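Mandalate racemase/muconate lactonizing enzyme (Unidentified, PDB 4E4U) is a putative member of the mandelate racemase/muconate lactonizing enzyme family that may catalyse a racemase- or isomerase-like reaction, its substrate and exact chemistry not established. Local coordinates at residues A[177-188]-A[212-223]; A[254-263]-A[275-286]. All coordinates share one frame; numbering follows the deposited sequence. Where two conformers were deposited one is given.

Contact 1 (A[177-188]-A[212-223]); sequences HQLSLEVLDRCE and MVPSSAIRLAKR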
loop_
_atom_site.group_PDB
_atom_site.type_symbol
_atom_site.label_atom_id
_atom_site.label_comp_id
_atom_site.label_asym_id
_atom_site.label_seq_id
_atom_site.Cartn_x
_atom_site.Cartn_y
_atom_site.Cartn_z
ATOM N N HIS A 177 -16.346 -23.360 6.151
ATOM C CA HIS A 177 -16.562 -24.310 5.069
ATOM C C HIS A 177 -17.308 -23.621 3.920
ATOM O O HIS A 177 -17.592 -22.419 3.976
ATOM C CB HIS A 177 -17.286 -25.564 5.570
ATOM C CG HIS A 177 -18.582 -25.275 6.260
ATOM N ND1 HIS A 177 -18.726 -25.339 7.627
ATOM C CD2 HIS A 177 -19.785 -24.900 5.768
ATOM C CE1 HIS A 177 -19.972 -25.033 7.950
ATOM N NE2 HIS A 177 -20.634 -24.761 6.837
ATOM N N GLN A 178 -17.606 -24.374 2.871
ATOM C CA GLN A 178 -18.227 -23.818 1.672
ATOM C C GLN A 178 -19.679 -24.291 1.601
ATOM O O GLN A 178 -19.939 -25.476 1.375
ATOM C CB GLN A 178 -17.433 -24.256 0.435
ATOM C CG GLN A 178 -17.936 -23.701 -0.897
ATOM C CD GLN A 178 -17.437 -22.294 -1.235
ATOM O OE1 GLN A 178 -18.192 -21.486 -1.784
ATOM N NE2 GLN A 178 -16.162 -22.013 -0.966
ATOM N N LEU A 179 -20.625 -23.374 1.809
ATOM C CA LEU A 179 -22.042 -23.744 1.840
ATOM C C LEU A 179 -22.491 -24.376 0.531
ATOM O O LEU A 179 -22.121 -23.924 -0.551
ATOM C CB LEU A 179 -22.926 -22.526 2.103
ATOM C CG LEU A 179 -22.671 -21.752 3.389
ATOM C CD1 LEU A 179 -23.657 -20.594 3.491
ATOM C CD2 LEU A 179 -22.768 -22.659 4.608
ATOM N N SER A 180 -23.314 -25.413 0.638
ATOM C CA SER A 180 -23.885 -26.062 -0.539
ATOM C C SER A 180 -24.895 -25.157 -1.233
ATOM O O SER A 180 -25.413 -24.210 -0.640
ATOM C CB SER A 180 -24.605 -27.342 -0.129
ATOM O OG SER A 180 -25.817 -27.017 0.532
ATOM N N LEU A 181 -25.198 -25.470 -2.488
ATOM C CA LEU A 181 -26.236 -24.746 -3.220
ATOM C C LEU A 181 -27.588 -24.808 -2.513
ATOM O O LEU A 181 -28.315 -23.820 -2.483
ATOM C CB LEU A 181 -26.383 -25.295 -4.637
ATOM C CG LEU A 181 -25.205 -24.983 -5.555
ATOM C CD1 LEU A 181 -25.290 -25.867 -6.787
ATOM C CD2 LEU A 181 -25.184 -23.508 -5.940
ATOM N N GLU A 182 -27.940 -25.963 -1.955
ATOM C CA GLU A 182 -29.217 -26.066 -1.259
ATOM C C GLU A 182 -29.274 -25.146 -0.039
ATOM O O GLU A 182 -30.315 -24.545 0.247
ATOM C CB GLU A 182 -29.512 -27.510 -0.878
ATOM C CG GLU A 182 -29.910 -28.338 -2.081
ATOM C CD GLU A 182 -30.212 -29.771 -1.732
ATOM O OE1 GLU A 182 -29.437 -30.376 -0.955
ATOM O OE2 GLU A 182 -31.223 -30.291 -2.243
ATOM N N VAL A 183 -28.160 -25.012 0.674
ATOM C CA VAL A 183 -28.134 -24.107 1.816
ATOM C C VAL A 183 -28.158 -22.650 1.345
ATOM O O VAL A 183 -28.881 -21.832 1.911
ATOM C CB VAL A 183 -26.954 -24.404 2.757
ATOM C CG1 VAL A 183 -26.804 -23.317 3.813
ATOM C CG2 VAL A 183 -27.151 -25.767 3.415
ATOM N N LEU A 184 -27.405 -22.331 0.291
ATOM C CA LEU A 184 -27.454 -20.982 -0.274
ATOM C C LEU A 184 -28.881 -20.635 -0.700
ATOM O O LEU A 184 -29.363 -19.534 -0.434
ATOM C CB LEU A 184 -26.496 -20.839 -1.458
ATOM C CG LEU A 184 -24.997 -20.927 -1.144
ATOM C CD1 LEU A 184 -24.179 -21.052 -2.421
ATOM C CD2 LEU A 184 -24.548 -19.702 -0.351
ATOM N N ASP A 185 -29.558 -21.581 -1.351
ATOM C CA ASP A 185 -30.944 -21.376 -1.760
ATOM C C ASP A 185 -31.841 -21.098 -0.556
ATOM O O ASP A 185 -32.715 -20.232 -0.603
ATOM C CB ASP A 185 -31.489 -22.617 -2.478
ATOM C CG ASP A 185 -30.957 -22.779 -3.893
ATOM O OD1 ASP A 185 -30.350 -21.836 -4.439
ATOM O OD2 ASP A 185 -31.176 -23.865 -4.471
ATOM N N ARG A 186 -31.635 -21.852 0.519
ATOM C CA ARG A 186 -32.450 -21.703 1.719
ATOM C C ARG A 186 -32.224 -20.335 2.359
ATOM O O ARG A 186 -33.169 -19.697 2.821
ATOM C CB ARG A 186 -32.146 -22.820 2.719
ATOM C CG ARG A 186 -32.955 -22.732 3.996
ATOM C CD ARG A 186 -32.670 -23.916 4.892
ATOM N NE ARG A 186 -31.326 -23.840 5.459
ATOM C CZ ARG A 186 -30.572 -24.893 5.764
ATOM N NH1 ARG A 186 -30.998 -26.127 5.525
ATOM N NH2 ARG A 186 -29.376 -24.714 6.297
ATOM N N CYS A 187 -30.976 -19.880 2.375
ATOM C CA CYS A 187 -30.659 -18.569 2.943
ATOM C C CYS A 187 -31.407 -17.471 2.198
ATOM O O CYS A 187 -31.996 -16.571 2.806
ATOM C CB CYS A 187 -29.155 -18.291 2.876
ATOM S SG CYS A 187 -28.156 -19.300 3.977
ATOM N N GLU A 188 -31.396 -17.569 0.873
ATOM C CA GLU A 188 -32.083 -16.616 0.020
ATOM C C GLU A 188 -33.594 -16.670 0.257
ATOM O O GLU A 188 -34.258 -15.630 0.330
ATOM C CB GLU A 188 -31.766 -16.931 -1.442
ATOM C CG GLU A 188 -31.626 -15.721 -2.314
ATOM C CD GLU A 188 -31.323 -16.070 -3.755
ATOM O OE1 GLU A 188 -30.496 -16.983 -4.022
ATOM O OE2 GLU A 188 -31.913 -15.409 -4.625
ATOM N N MET A 212 -18.618 -19.865 7.339
ATOM C CA MET A 212 -18.057 -19.844 5.993
ATOM C C MET A 212 -16.596 -19.450 5.892
ATOM O O MET A 212 -16.091 -18.666 6.698
ATOM C CB MET A 212 -18.866 -18.865 5.136
ATOM C CG MET A 212 -20.249 -19.370 4.800
ATOM S SD MET A 212 -21.395 -18.069 4.404
ATOM C CE MET A 212 -21.665 -17.455 6.054
ATOM N N VAL A 213 -15.936 -19.983 4.870
ATOM C CA VAL A 213 -14.716 -19.364 4.363
ATOM C C VAL A 213 -15.133 -18.121 3.555
ATOM O O VAL A 213 -16.273 -18.021 3.095
ATOM C CB VAL A 213 -13.891 -20.336 3.490
ATOM C CG1 VAL A 213 -13.423 -21.522 4.312
ATOM C CG2 VAL A 213 -14.682 -20.802 2.259
ATOM N N PRO A 214 -14.222 -17.150 3.390
ATOM C CA PRO A 214 -14.609 -15.910 2.701
ATOM C C PRO A 214 -15.182 -16.109 1.302
ATOM O O PRO A 214 -16.111 -15.396 0.935
ATOM C CB PRO A 214 -13.307 -15.089 2.654
ATOM C CG PRO A 214 -12.236 -15.981 3.160
ATOM C CD PRO A 214 -12.867 -17.072 3.959
ATOM N N SER A 215 -14.673 -17.063 0.532
ATOM C CA SER A 215 -15.183 -17.227 -0.826
ATOM C C SER A 215 -16.660 -17.645 -0.821
ATOM O O SER A 215 -17.438 -17.257 -1.708
ATOM C CB SER A 215 -14.327 -18.215 -1.622
ATOM O OG SER A 215 -14.503 -19.536 -1.145
ATOM N N SER A 216 -17.048 -18.422 0.186
ATOM C CA SER A 216 -18.434 -18.853 0.346
ATOM C C SER A 216 -19.305 -17.712 0.850
ATOM O O SER A 216 -20.421 -17.507 0.361
ATOM C CB SER A 216 -18.503 -20.053 1.290
ATOM O OG SER A 216 -19.836 -20.483 1.505
ATOM N N ALA A 217 -18.796 -16.957 1.822
ATOM C CA ALA A 217 -19.508 -15.780 2.319
ATOM C C ALA A 217 -19.796 -14.783 1.202
ATOM O O ALA A 217 -20.861 -14.171 1.165
ATOM C CB ALA A 217 -18.737 -15.116 3.445
ATOM N N ILE A 218 -18.849 -14.615 0.288
ATOM C CA ILE A 218 -19.050 -13.718 -0.846
ATOM C C ILE A 218 -20.140 -14.233 -1.796
ATOM O O ILE A 218 -21.013 -13.463 -2.232
ATOM C CB ILE A 218 -17.708 -13.440 -1.570
ATOM C CG1 ILE A 218 -16.828 -12.573 -0.664
ATOM C CG2 ILE A 218 -17.929 -12.771 -2.930
ATOM C CD1 ILE A 218 -15.378 -12.528 -1.094
ATOM N N ARG A 219 -20.119 -15.531 -2.103
ATOM C CA ARG A 219 -21.190 -16.138 -2.901
ATOM C C ARG A 219 -22.554 -15.899 -2.253
ATOM O O ARG A 219 -23.522 -15.543 -2.928
ATOM C CB ARG A 219 -20.957 -17.640 -3.105
ATOM C CG ARG A 219 -19.873 -17.959 -4.122
ATOM C CD ARG A 219 -19.656 -19.452 -4.240
ATOM N NE ARG A 219 -20.825 -20.160 -4.763
ATOM C CZ ARG A 219 -21.011 -21.471 -4.654
ATOM N NH1 ARG A 219 -20.112 -22.227 -4.029
ATOM N NH2 ARG A 219 -22.098 -22.030 -5.165
ATOM N N LEU A 220 -22.619 -16.065 -0.934
ATOM C CA LEU A 220 -23.872 -15.867 -0.214
ATOM C C LEU A 220 -24.296 -14.401 -0.253
ATOM O O LEU A 220 -25.453 -14.088 -0.524
ATOM C CB LEU A 220 -23.747 -16.353 1.231
ATOM C CG LEU A 220 -24.976 -16.095 2.113
ATOM C CD1 LEU A 220 -26.248 -16.688 1.503
ATOM C CD2 LEU A 220 -24.737 -16.640 3.524
ATOM N N ALA A 221 -23.355 -13.496 0.001
ATOM C CA ALA A 221 -23.670 -12.071 -0.003
ATOM C C ALA A 221 -24.292 -11.623 -1.327
ATOM O O ALA A 221 -25.256 -10.856 -1.333
ATOM C CB ALA A 221 -22.432 -11.243 0.316
ATOM N N LYS A 222 -23.765 -12.110 -2.450
ATOM C CA LYS A 222 -24.306 -11.696 -3.748
ATOM C C LYS A 222 -25.777 -12.074 -3.881
ATOM O O LYS A 222 -26.546 -11.329 -4.475
ATOM C CB LYS A 222 -23.487 -12.253 -4.917
ATOM C CG LYS A 222 -22.018 -11.821 -4.955
ATOM C CD LYS A 222 -21.736 -10.441 -4.352
ATOM C CE LYS A 222 -21.955 -9.312 -5.335
ATOM N NZ LYS A 222 -21.501 -8.009 -4.749
ATOM N N ARG A 223 -26.160 -13.212 -3.309
ATOM C CA ARG A 223 -27.550 -13.657 -3.316
ATOM C C ARG A 223 -28.449 -12.844 -2.399
ATOM O O ARG A 223 -29.642 -12.682 -2.673
ATOM C CB ARG A 223 -27.630 -15.117 -2.901
ATOM C CG ARG A 223 -27.120 -16.083 -3.944
ATOM C CD ARG A 223 -26.931 -17.432 -3.307
ATOM N NE ARG A 223 -26.565 -18.504 -4.228
ATOM C CZ ARG A 223 -27.389 -19.470 -4.620
ATOM N NH1 ARG A 223 -28.655 -19.486 -4.213
ATOM N NH2 ARG A 223 -26.941 -20.427 -5.414
HETATM O O HOH W 1 -20.867 -21.353 -0.875
HETATM O O HOH W 2 -21.071 -24.687 -2.940
HETATM O O HOH W 3 -28.835 -22.149 -6.750
#
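Two neighbouring helices on the outside of the enolase-type barrel, 181-188 and 214-223, pack at -38° with their axes 9.9 Å apart, and the Arg223 side chain fits as a knob among Leu181, Leu184, Asp185 and Glu188. Leu184 CB lies over the centre of one guanidinium face, 3.5 Å above its plane. Arg223 runs extended from CG to NE (chi3 174°), which carries NH1 to both acids. Arg223 NH1 forms a salt bridge with Asp185 OD1 at 2.9 Å, reaching the oxygen's anti lone pair from within the guanidinium plane, and another with Glu188 OE1, whose hydrogen bond is weak. Asp185 OD2 also bonds to Ser200 of a second subunit, and Glu188 OE2 forms a salt bridge with Lys226. A water joins Asp185 OD1 to Arg223 NH2. Arg219 shows a related arrangement: Leu184 CD1 covers one guanidinium face near its rim, and Leu181 CD2 meets the edge 3.5 Å from NH2.

Where helix 214-223 begins, the Gln178 amide is held from both ends. Its NE2 donates to Ser215 OG at 3.0 Å, almost in the amide plane, while its OE1 accepts from Arg219 NH1, also at 3.0 Å, with NH1 tilted from the amide carbonyl plane. In Ser216 a chi1 of 178° turns OG toward Leu179 N, from which it accepts at 3.0 Å; it donates to a water that bridges Gln178 OE1 and Leu179 O. Apolar contacts fill in behind, with Leu179 CD1 against Met212 SD and Cys187 CB 3.6 Å from Leu220 CD1.

Arg223 NH1 is thus shared by two acids of its own chain while NH2 reaches Asp228 of the second subunit, so its charge is probably balanced across the interface. Arg219 joins Gln178 to Asp228 and Asp203 of that other chain.

Contact 2 (A[254-263]-A[275-286]); sequences PIATGERLTT and GASILQLNVARV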
loop_
_atom_site.group_PDB
_atom_site.type_symbol
_atom_site.label_atom_id
_atom_site.label_comp_id
_atom_site.label_asym_id
_atom_site.label_seq_id
_atom_site.Cartn_x
_atom_site.Cartn_y
_atom_site.Cartn_z
ATOM N N PRO A 254 -23.666 -4.230 4.837
ATOM C CA PRO A 254 -22.755 -3.964 5.959
ATOM C C PRO A 254 -22.333 -5.245 6.669
ATOM O O PRO A 254 -23.178 -6.108 6.909
ATOM C CB PRO A 254 -23.608 -3.104 6.897
ATOM C CG PRO A 254 -24.561 -2.412 5.986
ATOM C CD PRO A 254 -24.922 -3.467 4.959
ATOM N N ILE A 255 -21.049 -5.372 6.991
ATOM C CA ILE A 255 -20.580 -6.493 7.796
ATOM C C ILE A 255 -20.606 -6.118 9.270
ATOM O O ILE A 255 -20.094 -5.064 9.668
ATOM C CB ILE A 255 -19.157 -6.946 7.403
ATOM C CG1 ILE A 255 -19.101 -7.300 5.908
ATOM C CG2 ILE A 255 -18.706 -8.117 8.275
ATOM C CD1 ILE A 255 -20.179 -8.269 5.432
ATOM N N ALA A 256 -21.244 -6.972 10.068
ATOM C CA ALA A 256 -21.281 -6.814 11.519
ATOM C C ALA A 256 -20.529 -7.968 12.146
ATOM O O ALA A 256 -20.687 -9.117 11.737
ATOM C CB ALA A 256 -22.725 -6.797 12.025
ATOM N N THR A 257 -19.720 -7.676 13.152
ATOM C CA THR A 257 -19.060 -8.743 13.879
ATOM C C THR A 257 -18.589 -8.258 15.235
ATOM O O THR A 257 -18.599 -7.059 15.510
ATOM C CB THR A 257 -17.879 -9.327 13.074
ATOM O OG1 THR A 257 -17.596 -10.641 13.554
ATOM C CG2 THR A 257 -16.641 -8.428 13.168
ATOM N N GLY A 258 -18.154 -9.182 16.080
ATOM C CA GLY A 258 -17.480 -8.786 17.299
ATOM C C GLY A 258 -17.820 -9.546 18.553
ATOM O O GLY A 258 -17.144 -9.367 19.569
ATOM N N GLU A 259 -18.846 -10.392 18.518
ATOM C CA GLU A 259 -19.258 -11.058 19.755
ATOM C C GLU A 259 -18.211 -12.031 20.281
ATOM O O GLU A 259 -18.251 -12.406 21.451
ATOM C CB GLU A 259 -20.584 -11.782 19.586
ATOM C CG GLU A 259 -20.488 -13.088 18.841
ATOM C CD GLU A 259 -21.849 -13.578 18.417
ATOM O OE1 GLU A 259 -22.322 -14.594 18.967
ATOM O OE2 GLU A 259 -22.453 -12.924 17.538
ATOM N N ARG A 260 -17.269 -12.431 19.425
ATOM C CA ARG A 260 -16.198 -13.334 19.840
ATOM C C ARG A 260 -14.844 -12.644 19.917
ATOM O O ARG A 260 -13.817 -13.310 20.046
ATOM C CB ARG A 260 -16.134 -14.554 18.920
ATOM C CG ARG A 260 -17.323 -15.469 19.102
ATOM C CD ARG A 260 -17.199 -16.699 18.263
ATOM N NE ARG A 260 -17.671 -16.496 16.903
ATOM C CZ ARG A 260 -17.566 -17.403 15.940
ATOM N NH1 ARG A 260 -16.895 -18.536 16.157
ATOM N NH2 ARG A 260 -18.105 -17.164 14.753
ATOM N N LEU A 261 -14.845 -11.312 19.855
ATOM C CA LEU A 261 -13.618 -10.524 19.999
ATOM C C LEU A 261 -13.562 -9.899 21.385
ATOM O O LEU A 261 -14.584 -9.765 22.063
ATOM C CB LEU A 261 -13.543 -9.439 18.921
ATOM C CG LEU A 261 -13.687 -9.945 17.482
ATOM C CD1 LEU A 261 -13.443 -8.793 16.511
ATOM C CD2 LEU A 261 -12.763 -11.113 17.176
ATOM N N THR A 262 -12.372 -9.510 21.806
ATOM C CA THR A 262 -12.211 -8.934 23.126
ATOM C C THR A 262 -11.084 -7.907 23.136
ATOM O O THR A 262 -10.076 -8.075 22.447
ATOM C CB THR A 262 -11.959 -10.027 24.193
ATOM O OG1 THR A 262 -11.896 -9.415 25.485
ATOM C CG2 THR A 262 -10.671 -10.811 23.904
ATOM N N THR A 263 -11.269 -6.863 23.945
ATOM C CA THR A 263 -10.370 -5.712 24.097
ATOM C C THR A 263 -10.321 -4.769 22.902
ATOM O O THR A 263 -10.577 -5.151 21.752
ATOM C CB THR A 263 -8.897 -6.076 24.467
ATOM O OG1 THR A 263 -8.142 -6.409 23.288
ATOM C CG2 THR A 263 -8.820 -7.192 25.508
ATOM N N GLY A 275 -12.561 -4.490 8.316
ATOM C CA GLY A 275 -13.246 -5.763 8.471
ATOM C C GLY A 275 -14.728 -5.716 8.788
ATOM O O GLY A 275 -15.437 -6.684 8.513
ATOM N N ALA A 276 -15.204 -4.620 9.374
ATOM C CA ALA A 276 -16.616 -4.497 9.730
ATOM C C ALA A 276 -16.962 -3.041 9.964
ATOM O O ALA A 276 -16.097 -2.244 10.334
ATOM C CB ALA A 276 -16.930 -5.321 10.977
ATOM N N SER A 277 -18.233 -2.696 9.771
ATOM C CA SER A 277 -18.705 -1.337 10.022
ATOM C C SER A 277 -19.691 -1.275 11.179
ATOM O O SER A 277 -20.143 -0.196 11.557
ATOM C CB SER A 277 -19.352 -0.753 8.775
ATOM O OG SER A 277 -20.441 -1.554 8.366
ATOM N N ILE A 278 -20.035 -2.437 11.726
ATOM C CA ILE A 278 -20.954 -2.531 12.851
ATOM C C ILE A 278 -20.314 -3.482 13.853
ATOM O O ILE A 278 -20.039 -4.635 13.526
ATOM C CB ILE A 278 -22.335 -3.055 12.401
ATOM C CG1 ILE A 278 -22.987 -2.067 11.422
ATOM C CG2 ILE A 278 -23.258 -3.284 13.595
ATOM C CD1 ILE A 278 -24.179 -2.646 10.666
ATOM N N LEU A 279 -20.037 -2.979 15.057
ATOM C CA LEU A 279 -19.310 -3.745 16.064
ATOM C C LEU A 279 -20.243 -4.312 17.114
ATOM O O LEU A 279 -20.924 -3.568 17.830
ATOM C CB LEU A 279 -18.258 -2.880 16.752
ATOM C CG LEU A 279 -17.237 -2.206 15.857
ATOM C CD1 LEU A 279 -16.135 -1.571 16.699
ATOM C CD2 LEU A 279 -16.645 -3.188 14.872
ATOM N N GLN A 280 -20.252 -5.635 17.208
ATOM C CA GLN A 280 -21.146 -6.359 18.094
ATOM C C GLN A 280 -20.427 -6.828 19.353
ATOM O O GLN A 280 -20.461 -8.005 19.720
ATOM C CB GLN A 280 -21.769 -7.526 17.342
ATOM C CG GLN A 280 -22.526 -7.072 16.109
ATOM C CD GLN A 280 -23.029 -8.217 15.278
ATOM O OE1 GLN A 280 -22.261 -9.095 14.881
ATOM N NE2 GLN A 280 -24.328 -8.211 14.991
ATOM N N LEU A 281 -19.789 -5.888 20.030
ATOM C CA LEU A 281 -19.149 -6.190 21.297
ATOM C C LEU A 281 -20.175 -6.724 22.301
ATOM O O LEU A 281 -21.341 -6.305 22.308
ATOM C CB LEU A 281 -18.460 -4.929 21.836
ATOM C CG LEU A 281 -19.355 -3.729 22.176
ATOM C CD1 LEU A 281 -19.880 -3.767 23.610
ATOM C CD2 LEU A 281 -18.614 -2.425 21.933
ATOM N N ASN A 282 -19.734 -7.646 23.148
ATOM C CA ASN A 282 -20.504 -8.038 24.317
ATOM C C ASN A 282 -19.770 -7.467 25.522
ATOM O O ASN A 282 -18.586 -7.783 25.741
ATOM C CB ASN A 282 -20.644 -9.557 24.402
ATOM C CG ASN A 282 -21.561 -9.990 25.528
ATOM O OD1 ASN A 282 -21.392 -9.573 26.679
ATOM N ND2 ASN A 282 -22.532 -10.838 25.209
ATOM N N VAL A 283 -20.455 -6.624 26.288
ATOM C CA VAL A 283 -19.817 -5.918 27.405
ATOM C C VAL A 283 -19.302 -6.864 28.478
ATOM O O VAL A 283 -18.430 -6.495 29.262
ATOM C CB VAL A 283 -20.741 -4.854 28.058
ATOM C CG1 VAL A 283 -21.092 -3.769 27.061
ATOM C CG2 VAL A 283 -22.009 -5.496 28.625
ATOM N N ALA A 284 -19.852 -8.078 28.511
ATOM C CA ALA A 284 -19.432 -9.103 29.469
ATOM C C ALA A 284 -18.263 -9.964 28.964
ATOM O O ALA A 284 -17.824 -10.884 29.651
ATOM C CB ALA A 284 -20.620 -9.973 29.866
ATOM N N ARG A 285 -17.761 -9.654 27.770
ATOM C CA ARG A 285 -16.589 -10.332 27.204
ATOM C C ARG A 285 -15.416 -9.398 26.905
ATOM O O ARG A 285 -14.258 -9.809 27.010
ATOM C CB ARG A 285 -16.967 -11.083 25.916
ATOM C CG ARG A 285 -15.779 -11.454 25.023
ATOM C CD ARG A 285 -16.173 -12.468 23.980
ATOM N NE ARG A 285 -16.144 -13.816 24.533
ATOM C CZ ARG A 285 -16.783 -14.868 24.029
ATOM N NH1 ARG A 285 -17.570 -14.745 22.962
ATOM N NH2 ARG A 285 -16.634 -16.052 24.607
ATOM N N VAL A 286 -15.694 -8.156 26.508
ATOM C CA VAL A 286 -14.625 -7.323 25.946
ATOM C C VAL A 286 -13.650 -6.723 26.950
ATOM O O VAL A 286 -12.602 -6.214 26.551
ATOM C CB VAL A 286 -15.163 -6.181 25.029
ATOM C CG1 VAL A 286 -15.903 -6.757 23.840
ATOM C CG2 VAL A 286 -16.023 -5.196 25.814
HETATM O O HOH W 4 -18.947 -3.137 6.204
HETATM O O HOH W 5 -17.436 -9.314 22.449
HETATM O O HOH W 6 -20.827 -10.945 16.417
#
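A chi1 of -176° swings Thr262 OG1 to the side opposite its own N, where it donates to Arg285 O at 2.8 Å, while Arg285, bent at chi3 (-83°), turns its guanidinium back so that NH1 meets Glu259 O at 2.9 Å with that oxygen in the guanidinium plane. These bonds join the loops that follow the C-terminal ends of two parallel strands, 255-257 and 278-279, which with helix 263-272 form a beta-alpha-beta unit of the enolase-type barrel. In the parallel ladder Ile255 O accepts from Ser277 N and, more weakly, from Ile278 N; Thr257 N donates to Ile278 O, and Thr257 O accepts from Gln280 N at 2.8 Å.

Ala256 CB packs 3.8 Å from Ile278 CB, on one face of the sheet. The extended Gln280 side chain (chi2 174°) passes beside it, CD 3.6 Å from Ala256 CB; its NE2 goes on to Glu233 of strand 231-233, on the far side of strand 255-257. Past the strands the chain makes a type I turn from Gly258 to Leu261, entered through a positive phi at Gly258. Arg260 there pairs with Glu234, and its carbonyl accepts from Arg85 of a third subunit. One water ties Glu259 to the amide of Gln280, donating to Glu259 OE2 and Gln280 OE1, each at 2.8 Å, and accepting from Glu259 N.

Both contacts belong to the enolase C-terminal, barrel-like region and follow one another along the chain, contact 1 closing before contact 2 opens. Their centres lie about 22 Å apart, with nearest atoms about 6 Å from each other, so they do not touch. Contact 1 joins two helices of the outer layer, whereas contact 2 pairs strands of the inner sheet. Strand 231-233 lies between: its Phe232 packs against helix 214-224 and bonds through its backbone to strand 255-257. The two also meet across the assembly, where Ser215 of one chain packs against Ser277 of another. Both contacts reach other subunits, so barrel and assembly surfaces are built from the same units.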